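Local coordinates for putative CRISPR-associated endoribonuclease-like protein Cas6nc (Pyrococcus horikoshii, PDB 3QJL), which binds CRISPR RNA as a member of the Cas6 endoribonuclease family and probably takes part in prokaryotic adaptive immunity, at residues Asn128-Leu133 with Phe222-Gly227. Numbering follows the deposited sequence.
With nucleotides of chain B.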
ATOM      1  N   ASN A 128      18.347   9.591   6.600  1.00 48.95           N
ATOM      2  CA  ASN A 128      17.705   9.676   5.309  1.00 48.17           C
ATOM      3  C   ASN A 128      16.384   8.931   5.280  1.00 54.44           C
ATOM      4  O   ASN A 128      16.237   7.892   5.927  1.00 52.31           O
ATOM      5  CB  ASN A 128      18.648   9.127   4.256  1.00 53.45           C
ATOM      6  CG  ASN A 128      19.976   9.860   4.248  1.00 61.49           C
ATOM      7  OD1 ASN A 128      20.032  11.048   3.925  1.00 62.56           O
ATOM      8  ND2 ASN A 128      21.049   9.164   4.615  1.00 57.66           N
ATOM      9  N   VAL A 129      15.413   9.475   4.550  1.00 50.75           N
ATOM     10  CA  VAL A 129      14.142   8.796   4.382  1.00 43.64           C
ATOM     11  C   VAL A 129      14.083   8.175   3.015  1.00 47.36           C
ATOM     12  O   VAL A 129      13.931   8.878   2.022  1.00 50.56           O
ATOM     13  CB  VAL A 129      12.969   9.752   4.488  1.00 47.44           C
ATOM     14  CG1 VAL A 129      11.660   8.982   4.324  1.00 47.45           C
ATOM     15  CG2 VAL A 129      13.006  10.476   5.820  1.00 50.78           C
ATOM     16  N   PHE A 130      14.175   6.854   2.964  1.00 44.80           N
ATOM     17  CA  PHE A 130      14.200   6.153   1.696  1.00 43.15           C
ATOM     18  C   PHE A 130      12.837   5.591   1.407  1.00 43.58           C
ATOM     19  O   PHE A 130      12.116   5.196   2.319  1.00 45.54           O
ATOM     20  CB  PHE A 130      15.194   4.996   1.722  1.00 42.21           C
ATOM     21  CG  PHE A 130      16.625   5.419   1.779  1.00 45.52           C
ATOM     22  CD1 PHE A 130      17.263   5.904   0.652  1.00 47.40           C
ATOM     23  CD2 PHE A 130      17.341   5.307   2.952  1.00 44.10           C
ATOM     24  CE1 PHE A 130      18.587   6.270   0.697  1.00 47.25           C
ATOM     25  CE2 PHE A 130      18.653   5.683   3.009  1.00 43.88           C
ATOM     26  CZ  PHE A 130      19.283   6.163   1.878  1.00 48.06           C
ATOM     27  N   SER A 131      12.485   5.581   0.129  1.00 42.72           N
ATOM     28  CA  SER A 131      11.357   4.819  -0.349  1.00 40.93           C
ATOM     29  C   SER A 131      11.948   3.776  -1.269  1.00 42.81           C
ATOM     30  O   SER A 131      12.972   4.001  -1.898  1.00 40.69           O
ATOM     31  CB  SER A 131      10.372   5.693  -1.113  1.00 44.15           C
ATOM     32  OG  SER A 131       9.940   5.036  -2.298  1.00 49.23           O
ATOM     33  N   THR A 132      11.304   2.624  -1.317  1.00 44.62           N
ATOM     34  CA  THR A 132      11.764   1.486  -2.085  1.00 37.59           C
ATOM     35  C   THR A 132      11.440   1.712  -3.573  1.00 43.34           C
ATOM     36  O   THR A 132      10.355   2.194  -3.917  1.00 44.42           O
ATOM     37  CB  THR A 132      11.101   0.218  -1.504  1.00 38.75           C
ATOM     38  OG1 THR A 132      11.559  -0.939  -2.195  1.00 44.81           O
ATOM     39  CG2 THR A 132       9.582   0.308  -1.635  1.00 39.90           C
ATOM     40  N   LEU A 133      12.414   1.496  -4.455  1.00 44.96           N
ATOM     41  CA  LEU A 133      12.151   1.522  -5.903  1.00 40.99           C
ATOM     42  C   LEU A 133      11.946   0.104  -6.455  1.00 43.58           C
ATOM     43  O   LEU A 133      11.384  -0.089  -7.536  1.00 45.16           O
ATOM     44  CB  LEU A 133      13.326   2.204  -6.615  1.00 43.63           C
ATOM     45  CG  LEU A 133      13.171   3.375  -7.591  1.00 48.34           C
ATOM     46  CD1 LEU A 133      11.914   4.159  -7.345  1.00 39.46           C
ATOM     47  CD2 LEU A 133      14.389   4.285  -7.482  1.00 46.79           C
ATOM     48  N   PHE A 222      26.380   2.740   0.563  1.00 45.67           N
ATOM     49  CA  PHE A 222      26.402   1.428  -0.078  1.00 47.20           C
ATOM     50  C   PHE A 222      25.022   0.954  -0.520  1.00 45.87           C
ATOM     51  O   PHE A 222      24.853   0.489  -1.644  1.00 44.09           O
ATOM     52  CB  PHE A 222      27.051   0.364   0.807  1.00 47.68           C
ATOM     53  CG  PHE A 222      27.207  -0.951   0.117  1.00 47.07           C
ATOM     54  CD1 PHE A 222      28.224  -1.143  -0.805  1.00 45.83           C
ATOM     55  CD2 PHE A 222      26.317  -1.973   0.347  1.00 44.60           C
ATOM     56  CE1 PHE A 222      28.364  -2.341  -1.460  1.00 44.96           C
ATOM     57  CE2 PHE A 222      26.451  -3.175  -0.308  1.00 46.69           C
ATOM     58  CZ  PHE A 222      27.478  -3.361  -1.213  1.00 48.54           C
ATOM     59  N   GLY A 223      24.041   1.075   0.372  1.00 49.62           N
ATOM     60  CA  GLY A 223      22.680   0.656   0.074  1.00 49.06           C
ATOM     61  C   GLY A 223      22.041   1.496  -1.015  1.00 45.12           C
ATOM     62  O   GLY A 223      21.381   0.978  -1.918  1.00 43.13           O
ATOM     63  N   TYR A 224      22.245   2.804  -0.919  1.00 42.72           N
ATOM     64  CA  TYR A 224      21.738   3.744  -1.906  1.00 43.58           C
ATOM     65  C   TYR A 224      22.222   3.367  -3.310  1.00 44.33           C
ATOM     66  O   TYR A 224      21.439   3.343  -4.254  1.00 38.72           O
ATOM     67  CB  TYR A 224      22.197   5.145  -1.514  1.00 40.20           C
ATOM     68  CG  TYR A 224      21.540   6.305  -2.222  1.00 47.11           C
ATOM     69  CD1 TYR A 224      20.255   6.222  -2.739  1.00 47.11           C
ATOM     70  CD2 TYR A 224      22.225   7.505  -2.365  1.00 52.53           C
ATOM     71  CE1 TYR A 224      19.677   7.317  -3.383  1.00 52.99           C
ATOM     72  CE2 TYR A 224      21.667   8.585  -3.004  1.00 53.22           C
ATOM     73  CZ  TYR A 224      20.403   8.499  -3.512  1.00 56.93           C
ATOM     74  OH  TYR A 224      19.896   9.616  -4.137  1.00 59.98           O
ATOM     75  N   GLU A 225      23.515   3.068  -3.432  1.00 45.03           N
ATOM     76  CA  GLU A 225      24.132   2.803  -4.734  1.00 48.51           C
ATOM     77  C   GLU A 225      23.880   1.394  -5.249  1.00 47.01           C
ATOM     78  O   GLU A 225      23.583   1.202  -6.427  1.00 44.58           O
ATOM     79  CB  GLU A 225      25.640   3.059  -4.674  1.00 49.60           C
ATOM     80  CG  GLU A 225      26.004   4.489  -4.334  1.00 54.76           C
ATOM     81  CD  GLU A 225      27.433   4.649  -3.842  1.00 54.99           C
ATOM     82  OE1 GLU A 225      28.236   3.712  -4.011  1.00 52.24           O
ATOM     83  OE2 GLU A 225      27.749   5.712  -3.264  1.00 60.81           O
ATOM     84  N   ASN A 226      24.075   0.414  -4.368  1.00 47.28           N
ATOM     85  CA  ASN A 226      23.921  -1.002  -4.705  1.00 44.61           C
ATOM     86  C   ASN A 226      22.647  -1.714  -4.275  1.00 45.21           C
ATOM     87  O   ASN A 226      22.515  -2.921  -4.497  1.00 45.19           O
ATOM     88  CB  ASN A 226      25.118  -1.786  -4.206  1.00 49.19           C
ATOM     89  CG  ASN A 226      26.384  -1.372  -4.885  1.00 45.91           C
ATOM     90  OD1 ASN A 226      26.376  -0.995  -6.060  1.00 44.47           O
ATOM     91  ND2 ASN A 226      27.486  -1.431  -4.154  1.00 47.51           N
ATOM     92  N   GLY A 227      21.738  -0.984  -3.638  1.00 43.07           N
ATOM     93  CA  GLY A 227      20.508  -1.569  -3.142  1.00 42.96           C
ATOM     94  C   GLY A 227      20.661  -2.142  -1.747  1.00 42.79           C
ATOM     95  O   GLY A 227      21.754  -2.535  -1.348  1.00 39.05           O
TER
ATOM     96  P     A B   4       7.147   6.596  -5.221  1.00 72.12           P
ATOM     97  OP1   A B   4       7.673   7.483  -6.293  1.00 64.74           O
ATOM     98  OP2   A B   4       7.597   5.184  -5.177  1.00 62.38           O
ATOM     99  O5'   A B   4       7.361   7.272  -3.799  1.00 63.27           O
ATOM    100  C5'   A B   4       6.678   6.785  -2.656  1.00 53.46           C
ATOM    101  C4'   A B   4       6.036   7.902  -1.877  1.00 59.69           C
ATOM    102  O4'   A B   4       6.995   8.973  -1.704  1.00 57.66           O
ATOM    103  C3'   A B   4       4.811   8.536  -2.528  1.00 65.98           C
ATOM    104  O3'   A B   4       3.924   8.996  -1.506  1.00 69.52           O
ATOM    105  C2'   A B   4       5.397   9.734  -3.250  1.00 63.32           C
ATOM    106  O2'   A B   4       4.466  10.771  -3.489  1.00 66.67           O
ATOM    107  C1'   A B   4       6.496  10.165  -2.276  1.00 62.86           C
ATOM    108  N9    A B   4       7.624  10.857  -2.904  1.00 68.32           N
ATOM    109  C8    A B   4       8.278  10.534  -4.068  1.00 68.37           C
ATOM    110  N7    A B   4       9.275  11.335  -4.356  1.00 70.02           N
ATOM    111  C5    A B   4       9.284  12.238  -3.305  1.00 69.26           C
ATOM    112  C6    A B   4      10.108  13.337  -3.021  1.00 67.77           C
ATOM    113  N6    A B   4      11.116  13.723  -3.805  1.00 67.17           N
ATOM    114  N1    A B   4       9.852  14.028  -1.890  1.00 71.50           N
ATOM    115  C2    A B   4       8.840  13.629  -1.101  1.00 71.28           C
ATOM    116  N3    A B   4       7.998  12.611  -1.256  1.00 66.98           N
ATOM    117  C4    A B   4       8.279  11.952  -2.397  1.00 68.23           C
TER
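Different first torsions bring Phe-130 and Tyr-224 together: in the strand, CG of Phe-130 stands anti to the carbonyl carbon (chi1 -69°), while in the helix CG of Tyr-224 stands anti to the backbone N (chi1 -167°). The pair illustrates helix-on-sheet packing in which one aromatic residue from each short segment makes the whole of the touch. With the CA atoms of Phe-130 and Tyr-224 8.7 Å apart, the rings bridge the gap, and the two side chains cross at about a right angle. CE1 of Phe-130 meets CD1 of Tyr-224 at 3.8 Å, the tyrosine carbon lying at the phenylalanine ring's edge, near its plane. The ring planes are inclined at 52° and the centroids lie 5.8 Å apart, an oblique, apolar pairing without any hydrogen bond between the segments. Both residues are buried; His-4 meets the tyrosine ring edge-to-face, and Tyr-224 also packs on a guanine base of the bound RNA. Ser-131 OG lies 3.7 Å from OP2 of A4 of chain B, a proximity only. In the C-terminal part of this ferredoxin-fold RAMP protein, strand 128-132 runs antiparallel between strands 204-215 and 239-242, while helix 160-176 touches Phe-222 and Asn-226 of helix 217-226.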